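Local coordinates for protein AA9 family lytic polysaccharide monooxygenase D (Myceliophthora thermophila, PDB 5UFV) that uses a copper ion to cleave cellulose oxidatively, breaking its beta-1,4-glycosidic bonds with oxidation at C1, at residues I66-I80 and W126-S140. Residues are numbered along the deposited sequence; the frame is centred on the assembly and turned at random.
With CU (copper (II) ion), chain G.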
ATOM      1  N   ILE A  66      -1.210  -8.502  -9.195  1.00 36.15           N
ATOM      2  CA  ILE A  66      -1.505  -7.066  -9.145  1.00 35.56           C
ATOM      3  C   ILE A  66      -0.209  -6.268  -9.200  1.00 35.04           C
ATOM      4  O   ILE A  66       0.604  -6.341  -8.288  1.00 35.18           O
ATOM      5  CB  ILE A  66      -2.252  -6.680  -7.856  1.00 34.98           C
ATOM      6  CG1 ILE A  66      -3.600  -7.384  -7.826  1.00 37.86           C
ATOM      7  CG2 ILE A  66      -2.469  -5.178  -7.809  1.00 32.76           C
ATOM      8  CD1 ILE A  66      -4.388  -7.170  -6.556  1.00 38.79           C
ATOM      9  N   THR A  67      -0.031  -5.509 -10.269  1.00 34.88           N
ATOM     10  CA  THR A  67       1.122  -4.665 -10.435  1.00 34.16           C
ATOM     11  C   THR A  67       0.678  -3.210 -10.430  1.00 34.37           C
ATOM     12  O   THR A  67      -0.176  -2.834 -11.223  1.00 38.05           O
ATOM     13  CB  THR A  67       1.768  -4.930 -11.781  1.00 35.75           C
ATOM     14  OG1 THR A  67       2.184  -6.292 -11.847  1.00 35.48           O
ATOM     15  CG2 THR A  67       2.968  -4.000 -12.004  1.00 36.33           C
ATOM     16  N   ALA A  68       1.268  -2.397  -9.551  1.00 32.27           N
ATOM     17  CA  ALA A  68       1.040  -0.964  -9.508  1.00 28.68           C
ATOM     18  C   ALA A  68       2.277  -0.217  -9.998  1.00 27.67           C
ATOM     19  O   ALA A  68       3.411  -0.616  -9.708  1.00 27.55           O
ATOM     20  CB  ALA A  68       0.735  -0.564  -8.091  1.00 28.06           C
ATOM     21  N   THR A  69       2.060   0.866 -10.731  1.00 26.25           N
ATOM     22  CA  THR A  69       3.149   1.679 -11.254  1.00 26.68           C
ATOM     23  C   THR A  69       3.137   3.093 -10.682  1.00 25.42           C
ATOM     24  O   THR A  69       2.102   3.718 -10.568  1.00 25.15           O
ATOM     25  CB  THR A  69       3.091   1.747 -12.793  1.00 27.90           C
ATOM     26  OG1 THR A  69       3.208   0.428 -13.305  1.00 28.38           O
ATOM     27  CG2 THR A  69       4.271   2.546 -13.379  1.00 29.44           C
ATOM     28  N   TRP A  70       4.312   3.583 -10.326  1.00 25.23           N
ATOM     29  CA  TRP A  70       4.478   4.914  -9.800  1.00 24.12           C
ATOM     30  C   TRP A  70       5.169   5.658 -10.896  1.00 25.69           C
ATOM     31  O   TRP A  70       6.349   5.378 -11.184  1.00 25.75           O
ATOM     32  CB  TRP A  70       5.392   4.910  -8.580  1.00 24.12           C
ATOM     33  CG  TRP A  70       4.713   4.549  -7.314  1.00 23.69           C
ATOM     34  CD1 TRP A  70       4.230   5.412  -6.382  1.00 23.91           C
ATOM     35  CD2 TRP A  70       4.454   3.230  -6.817  1.00 23.69           C
ATOM     36  NE1 TRP A  70       3.667   4.714  -5.335  1.00 24.69           N
ATOM     37  CE2 TRP A  70       3.793   3.367  -5.591  1.00 24.92           C
ATOM     38  CE3 TRP A  70       4.737   1.943  -7.281  1.00 24.58           C
ATOM     39  CZ2 TRP A  70       3.400   2.255  -4.827  1.00 24.36           C
ATOM     40  CZ3 TRP A  70       4.338   0.854  -6.535  1.00 24.11           C
ATOM     41  CH2 TRP A  70       3.685   1.016  -5.320  1.00 24.28           C
ATOM     42  N   ALA A  71       4.453   6.587 -11.520  1.00 24.71           N
ATOM     43  CA  ALA A  71       5.058   7.401 -12.531  1.00 25.19           C
ATOM     44  C   ALA A  71       6.274   8.153 -12.010  1.00 25.98           C
ATOM     45  O   ALA A  71       7.205   8.391 -12.767  1.00 25.25           O
ATOM     46  CB  ALA A  71       4.048   8.364 -13.101  1.00 25.83           C
ATOM     47  N   GLN A  72       6.246   8.527 -10.731  1.00 28.56           N
ATOM     48  CA  GLN A  72       7.331   9.276 -10.062  1.00 32.13           C
ATOM     49  C   GLN A  72       7.434   8.765  -8.637  1.00 31.37           C
ATOM     50  O   GLN A  72       6.425   8.433  -8.028  1.00 29.18           O
ATOM     51  CB  GLN A  72       7.051  10.789  -9.954  1.00 36.59           C
ATOM     52  CG  GLN A  72       6.842  11.576 -11.258  1.00 42.23           C
ATOM     53  CD  GLN A  72       7.985  11.495 -12.297  1.00 47.65           C
ATOM     54  OE1 GLN A  72       7.768  11.700 -13.522  1.00 45.98           O
ATOM     55  NE2 GLN A  72       9.213  11.234 -11.814  1.00 51.60           N
ATOM     56  N   TRP A  73       8.652   8.704  -8.109  1.00 31.08           N
ATOM     57  CA  TRP A  73       8.873   8.364  -6.722  1.00 29.91           C
ATOM     58  C   TRP A  73      10.280   8.740  -6.306  1.00 30.34           C
ATOM     59  O   TRP A  73      11.240   8.336  -6.937  1.00 31.22           O
ATOM     60  CB  TRP A  73       8.690   6.875  -6.472  1.00 29.29           C
ATOM     61  CG  TRP A  73       8.917   6.598  -5.043  1.00 28.60           C
ATOM     62  CD1 TRP A  73       9.941   5.901  -4.485  1.00 29.38           C
ATOM     63  CD2 TRP A  73       8.143   7.103  -3.972  1.00 28.67           C
ATOM     64  NE1 TRP A  73       9.828   5.910  -3.113  1.00 29.94           N
ATOM     65  CE2 TRP A  73       8.725   6.637  -2.776  1.00 28.72           C
ATOM     66  CE3 TRP A  73       6.986   7.882  -3.907  1.00 28.64           C
ATOM     67  CZ2 TRP A  73       8.202   6.921  -1.540  1.00 30.30           C
ATOM     68  CZ3 TRP A  73       6.456   8.163  -2.679  1.00 29.75           C
ATOM     69  CH2 TRP A  73       7.062   7.683  -1.502  1.00 31.06           C
ATOM     70  N   THR A  74      10.411   9.450  -5.204  1.00 30.75           N
ATOM     71  CA  THR A  74      11.676  10.062  -4.892  1.00 32.84           C
ATOM     72  C   THR A  74      12.428   9.494  -3.684  1.00 32.77           C
ATOM     73  O   THR A  74      13.606   9.766  -3.559  1.00 33.88           O
ATOM     74  CB  THR A  74      11.527  11.594  -4.763  1.00 33.18           C
ATOM     75  OG1 THR A  74      10.733  11.934  -3.625  1.00 32.66           O
ATOM     76  CG2 THR A  74      10.878  12.161  -6.005  1.00 33.38           C
ATOM     77  N   HIS A  75      11.803   8.698  -2.822  1.00 31.44           N
ATOM     78  CA  HIS A  75      12.453   8.337  -1.533  1.00 30.74           C
ATOM     79  C   HIS A  75      12.977   6.904  -1.466  1.00 29.79           C
ATOM     80  O   HIS A  75      12.311   5.969  -1.873  1.00 29.97           O
ATOM     81  CB  HIS A  75      11.503   8.597  -0.359  1.00 30.18           C
ATOM     82  CG  HIS A  75      10.959   9.982  -0.333  1.00 29.65           C
ATOM     83  ND1 HIS A  75      11.773  11.083  -0.217  1.00 30.08           N
ATOM     84  CD2 HIS A  75       9.692  10.456  -0.450  1.00 30.01           C
ATOM     85  CE1 HIS A  75      11.037  12.180  -0.271  1.00 30.67           C
ATOM     86  NE2 HIS A  75       9.770  11.827  -0.399  1.00 30.96           N
ATOM     87  N   SER A  76      14.156   6.750  -0.894  1.00 30.67           N
ATOM     88  CA  SER A  76      14.849   5.475  -0.859  1.00 31.89           C
ATOM     89  C   SER A  76      14.826   4.768   0.479  1.00 30.87           C
ATOM     90  O   SER A  76      15.367   3.697   0.590  1.00 30.19           O
ATOM     91  CB  SER A  76      16.297   5.684  -1.301  1.00 34.12           C
ATOM     92  OG  SER A  76      16.291   6.025  -2.673  1.00 35.68           O
ATOM     93  N   GLN A  77      14.184   5.349   1.483  1.00 32.15           N
ATOM     94  CA  GLN A  77      14.003   4.686   2.766  1.00 32.67           C
ATOM     95  C   GLN A  77      12.545   4.570   3.188  1.00 30.39           C
ATOM     96  O   GLN A  77      11.836   5.550   3.282  1.00 31.92           O
ATOM     97  CB  GLN A  77      14.734   5.446   3.856  1.00 35.96           C
ATOM     98  CG  GLN A  77      16.235   5.532   3.653  1.00 39.86           C
ATOM     99  CD  GLN A  77      16.657   6.739   2.839  1.00 42.27           C
ATOM    100  OE1 GLN A  77      16.022   7.786   2.869  1.00 45.58           O
ATOM    101  NE2 GLN A  77      17.739   6.590   2.104  1.00 47.12           N
ATOM    102  N   GLY A  78      12.125   3.350   3.449  1.00 28.48           N
ATOM    103  CA  GLY A  78      10.902   3.067   4.146  1.00 27.82           C
ATOM    104  C   GLY A  78      10.219   1.852   3.535  1.00 28.68           C
ATOM    105  O   GLY A  78      10.597   1.375   2.458  1.00 27.39           O
ATOM    106  N   PRO A  79       9.195   1.331   4.220  1.00 28.85           N
ATOM    107  CA  PRO A  79       8.502   0.151   3.739  1.00 29.16           C
ATOM    108  C   PRO A  79       7.448   0.350   2.628  1.00 28.95           C
ATOM    109  O   PRO A  79       6.976   1.458   2.364  1.00 27.42           O
ATOM    110  CB  PRO A  79       7.824  -0.380   5.003  1.00 29.71           C
ATOM    111  CG  PRO A  79       7.565   0.823   5.804  1.00 29.78           C
ATOM    112  CD  PRO A  79       8.772   1.690   5.582  1.00 29.58           C
ATOM    113  N   ILE A  80       7.121  -0.763   1.995  1.00 28.46           N
ATOM    114  CA  ILE A  80       6.056  -0.864   1.033  1.00 29.40           C
ATOM    115  C   ILE A  80       5.020  -1.756   1.687  1.00 29.38           C
ATOM    116  O   ILE A  80       5.373  -2.811   2.197  1.00 29.82           O
ATOM    117  CB  ILE A  80       6.550  -1.605  -0.227  1.00 30.02           C
ATOM    118  CG1 ILE A  80       7.701  -0.842  -0.859  1.00 30.64           C
ATOM    119  CG2 ILE A  80       5.424  -1.793  -1.217  1.00 29.71           C
ATOM    120  CD1 ILE A  80       8.309  -1.547  -2.039  1.00 32.13           C
ATOM    121  N   TRP A 126      16.701  -0.644   1.475  1.00 31.31           N
ATOM    122  CA  TRP A 126      15.246  -0.788   1.395  1.00 31.06           C
ATOM    123  C   TRP A 126      14.776  -1.140  -0.019  1.00 32.83           C
ATOM    124  O   TRP A 126      15.235  -0.569  -1.014  1.00 31.97           O
ATOM    125  CB  TRP A 126      14.580   0.520   1.782  1.00 29.84           C
ATOM    126  CG  TRP A 126      14.922   1.055   3.136  1.00 29.15           C
ATOM    127  CD1 TRP A 126      16.005   1.815   3.478  1.00 28.85           C
ATOM    128  CD2 TRP A 126      14.130   0.925   4.312  1.00 27.74           C
ATOM    129  NE1 TRP A 126      15.938   2.144   4.807  1.00 29.41           N
ATOM    130  CE2 TRP A 126      14.794   1.610   5.339  1.00 28.71           C
ATOM    131  CE3 TRP A 126      12.918   0.291   4.592  1.00 27.01           C
ATOM    132  CZ2 TRP A 126      14.283   1.685   6.635  1.00 29.87           C
ATOM    133  CZ3 TRP A 126      12.422   0.345   5.869  1.00 28.20           C
ATOM    134  CH2 TRP A 126      13.102   1.040   6.887  1.00 29.15           C
ATOM    135  N   ASP A 127      13.822  -2.057  -0.095  1.00 34.86           N
ATOM    136  CA  ASP A 127      13.217  -2.435  -1.368  1.00 36.38           C
ATOM    137  C   ASP A 127      12.530  -1.260  -2.068  1.00 34.23           C
ATOM    138  O   ASP A 127      12.452  -1.222  -3.291  1.00 37.53           O
ATOM    139  CB  ASP A 127      12.211  -3.578  -1.155  1.00 38.05           C
ATOM    140  CG  ASP A 127      12.898  -4.912  -0.925  1.00 40.88           C
ATOM    141  OD1 ASP A 127      13.816  -5.246  -1.691  1.00 41.81           O
ATOM    142  OD2 ASP A 127      12.543  -5.620   0.033  1.00 46.11           O
ATOM    143  N   ILE A 128      12.042  -0.303  -1.300  1.00 30.68           N
ATOM    144  CA  ILE A 128      11.447   0.876  -1.883  1.00 29.84           C
ATOM    145  C   ILE A 128      12.391   1.608  -2.851  1.00 29.77           C
ATOM    146  O   ILE A 128      11.941   2.288  -3.746  1.00 30.35           O
ATOM    147  CB  ILE A 128      10.980   1.858  -0.781  1.00 28.31           C
ATOM    148  CG1 ILE A 128       9.812   2.713  -1.275  1.00 27.63           C
ATOM    149  CG2 ILE A 128      12.124   2.748  -0.322  1.00 28.33           C
ATOM    150  CD1 ILE A 128       9.178   3.561  -0.194  1.00 27.35           C
ATOM    151  N   ALA A 129      13.695   1.490  -2.663  1.00 30.28           N
ATOM    152  CA  ALA A 129      14.640   2.206  -3.508  1.00 31.29           C
ATOM    153  C   ALA A 129      14.458   1.857  -4.967  1.00 32.30           C
ATOM    154  O   ALA A 129      14.869   2.611  -5.851  1.00 30.26           O
ATOM    155  CB  ALA A 129      16.057   1.865  -3.104  1.00 32.50           C
ATOM    156  N   LYS A 130      13.880   0.687  -5.201  1.00 33.04           N
ATOM    157  CA  LYS A 130      13.728   0.191  -6.535  1.00 36.17           C
ATOM    158  C   LYS A 130      12.582   0.877  -7.241  1.00 33.21           C
ATOM    159  O   LYS A 130      12.541   0.864  -8.476  1.00 30.56           O
ATOM    160  CB  LYS A 130      13.542  -1.329  -6.524  1.00 40.88           C
ATOM    161  CG  LYS A 130      14.800  -2.072  -6.104  1.00 45.50           C
ATOM    162  CD  LYS A 130      14.487  -3.499  -5.684  1.00 52.90           C
ATOM    163  CE  LYS A 130      15.763  -4.287  -5.403  1.00 57.74           C
ATOM    164  NZ  LYS A 130      15.456  -5.586  -4.741  1.00 60.08           N
ATOM    165  N   LEU A 131      11.682   1.489  -6.463  1.00 30.39           N
ATOM    166  CA  LEU A 131      10.593   2.319  -7.021  1.00 29.70           C
ATOM    167  C   LEU A 131      11.016   3.731  -7.426  1.00 28.77           C
ATOM    168  O   LEU A 131      10.229   4.463  -7.992  1.00 28.62           O
ATOM    169  CB  LEU A 131       9.408   2.403  -6.061  1.00 28.38           C
ATOM    170  CG  LEU A 131       8.817   1.046  -5.688  1.00 29.77           C
ATOM    171  CD1 LEU A 131       7.585   1.209  -4.813  1.00 30.02           C
ATOM    172  CD2 LEU A 131       8.460   0.218  -6.911  1.00 31.47           C
ATOM    173  N   VAL A 132      12.258   4.099  -7.168  1.00 29.73           N
ATOM    174  CA  VAL A 132      12.690   5.459  -7.391  1.00 30.94           C
ATOM    175  C   VAL A 132      13.035   5.674  -8.859  1.00 31.89           C
ATOM    176  O   VAL A 132      13.659   4.816  -9.469  1.00 30.75           O
ATOM    177  CB  VAL A 132      13.936   5.775  -6.536  1.00 31.85           C
ATOM    178  CG1 VAL A 132      14.558   7.122  -6.928  1.00 31.72           C
ATOM    179  CG2 VAL A 132      13.558   5.752  -5.060  1.00 32.25           C
ATOM    180  N   GLY A 133      12.622   6.814  -9.414  1.00 31.21           N
ATOM    181  CA  GLY A 133      13.193   7.290 -10.672  1.00 33.32           C
ATOM    182  C   GLY A 133      12.354   7.166 -11.935  1.00 33.12           C
ATOM    183  O   GLY A 133      12.844   7.432 -13.031  1.00 33.55           O
ATOM    184  N   GLY A 134      11.107   6.741 -11.796  1.00 32.73           N
ATOM    185  CA  GLY A 134      10.154   6.888 -12.874  1.00 32.37           C
ATOM    186  C   GLY A 134       9.676   5.587 -13.452  1.00 33.10           C
ATOM    187  O   GLY A 134      10.473   4.727 -13.850  1.00 31.85           O
ATOM    188  N   ASN A 135       8.353   5.466 -13.497  1.00 34.02           N
ATOM    189  CA  ASN A 135       7.665   4.329 -14.110  1.00 35.29           C
ATOM    190  C   ASN A 135       8.183   3.000 -13.603  1.00 34.01           C
ATOM    191  O   ASN A 135       8.405   2.084 -14.381  1.00 35.54           O
ATOM    192  CB  ASN A 135       7.725   4.439 -15.637  1.00 35.94           C
ATOM    193  CG  ASN A 135       7.177   5.768 -16.121  1.00 37.73           C
ATOM    194  OD1 ASN A 135       7.879   6.556 -16.754  1.00 43.89           O
ATOM    195  ND2 ASN A 135       5.935   6.053 -15.761  1.00 36.73           N
ATOM    196  N   LYS A 136       8.371   2.925 -12.290  1.00 30.89           N
ATOM    197  CA  LYS A 136       8.713   1.692 -11.626  1.00 30.42           C
ATOM    198  C   LYS A 136       7.477   1.044 -11.067  1.00 28.69           C
ATOM    199  O   LYS A 136       6.498   1.706 -10.736  1.00 27.99           O
ATOM    200  CB  LYS A 136       9.703   1.960 -10.494  1.00 31.82           C
ATOM    201  CG  LYS A 136      11.034   2.529 -10.957  1.00 32.73           C
ATOM    202  CD  LYS A 136      11.599   1.713 -12.093  1.00 34.82           C
ATOM    203  CE  LYS A 136      13.094   1.933 -12.266  1.00 37.35           C
ATOM    204  NZ  LYS A 136      13.374   3.370 -12.391  1.00 37.67           N
ATOM    205  N   SER A 137       7.539  -0.264 -10.938  1.00 28.81           N
ATOM    206  CA  SER A 137       6.367  -1.044 -10.635  1.00 29.92           C
ATOM    207  C   SER A 137       6.613  -1.997  -9.495  1.00 29.08           C
ATOM    208  O   SER A 137       7.750  -2.375  -9.232  1.00 27.30           O
ATOM    209  CB  SER A 137       5.958  -1.849 -11.875  1.00 32.86           C
ATOM    210  OG  SER A 137       5.765  -1.014 -13.014  1.00 35.39           O
ATOM    211  N   TRP A 138       5.528  -2.387  -8.824  1.00 29.15           N
ATOM    212  CA  TRP A 138       5.579  -3.407  -7.765  1.00 28.82           C
ATOM    213  C   TRP A 138       4.491  -4.416  -7.992  1.00 28.98           C
ATOM    214  O   TRP A 138       3.349  -4.047  -8.198  1.00 28.22           O
ATOM    215  CB  TRP A 138       5.421  -2.798  -6.367  1.00 28.50           C
ATOM    216  CG  TRP A 138       5.808  -3.790  -5.293  1.00 31.35           C
ATOM    217  CD1 TRP A 138       4.969  -4.660  -4.630  1.00 32.46           C
ATOM    218  CD2 TRP A 138       7.129  -4.064  -4.814  1.00 30.85           C
ATOM    219  NE1 TRP A 138       5.694  -5.436  -3.751  1.00 33.64           N
ATOM    220  CE2 TRP A 138       7.019  -5.098  -3.847  1.00 33.34           C
ATOM    221  CE3 TRP A 138       8.392  -3.558  -5.124  1.00 31.77           C
ATOM    222  CZ2 TRP A 138       8.137  -5.620  -3.157  1.00 34.48           C
ATOM    223  CZ3 TRP A 138       9.511  -4.080  -4.449  1.00 33.86           C
ATOM    224  CH2 TRP A 138       9.371  -5.105  -3.469  1.00 34.04           C
ATOM    225  N   SER A 139       4.851  -5.688  -7.952  1.00 30.44           N
ATOM    226  CA  SER A 139       3.914  -6.779  -8.215  1.00 31.75           C
ATOM    227  C   SER A 139       3.620  -7.641  -6.964  1.00 33.28           C
ATOM    228  O   SER A 139       4.534  -8.030  -6.220  1.00 35.23           O
ATOM    229  CB  SER A 139       4.488  -7.673  -9.305  1.00 32.02           C
ATOM    230  OG  SER A 139       4.348  -7.069 -10.569  1.00 31.62           O
ATOM    231  N   SER A 140       2.345  -7.949  -6.764  1.00 33.16           N
ATOM    232  CA  SER A 140       1.887  -8.759  -5.651  1.00 34.07           C
ATOM    233  C   SER A 140       0.894  -9.807  -6.174  1.00 37.69           C
ATOM    234  O   SER A 140       0.061  -9.501  -7.017  1.00 38.38           O
ATOM    235  CB  SER A 140       1.179  -7.884  -4.625  1.00 33.01           C
ATOM    236  OG  SER A 140       2.034  -6.907  -4.062  1.00 31.55           O
TER
HETATM  237 CU    CU G 301       8.368  13.096  -1.031  1.00 34.36          CU
HETATM  238  O   HOH W   1       1.420  -4.800  -5.821  1.00 34.36           O
HETATM  239  O   HOH W   2       8.875   5.701 -10.228  1.00 31.33           O
HETATM  240  O   HOH W   3      11.216  -1.022   1.509  1.00 21.43           O
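Antiparallel pairing of Ile-66 to Trp-70 with Lys-136 to Ser-140, their axes 160° apart, joins the outermost strand of one sheet of the AA9 beta-sandwich to its neighbour; beyond a G1 beta bulge, where Asn-135 and Lys-136 both face Trp-70, the two chains leave the regular ladder but stay side by side as loops, with Gly-133 N bonded to Trp-73 O. On one sheet face, hydroxyls pair across non-hydrogen-bonded positions: Thr-67 OG1 lies 2.6 Å from Ser-139 OG, and Thr-69 OG1 repeats the bond with Ser-137 OG. Both threonines hold OG1 anti to the carbonyl carbon (chi1 near -60°), which aims it at the neighbouring strand. On the other face, Leu-131 CD1 sits over the six-membered ring of Trp-70, 3.8 Å from its centroid, while Trp-138 CB meets the same ring at its edge. Ile-80 CD1 lies over a face of the Trp-138 six-membered ring in a CH-pi contact nearly along the ring normal, and Trp-138 NE1 is hydrogen-bonded to Asp-105 OD2.

Trp-126 spreads one face under the backbone of Gln-77 and Gly-78: Gln-77 CA stands 3.7 Å from the centroid of the five-membered ring, and Gly-78 CA lies over the six-membered one. Trp-126 NE1 is hydrogen-bonded to Leu-118 O. A serine in place of Trp-126 would probably leave this backbone without its aromatic floor and Leu-118 O without its indole donor. Two residues before the copper ligand His-75, Trp-73 crosses Ile-128 at about a right angle, with CZ2 3.7 Å from Ile-128 CD1. Trp-73 NE1 donates to a lone pair of His-75 O at 2.8 Å, in a bent bond whose acceptor lies 33° out of the indole plane.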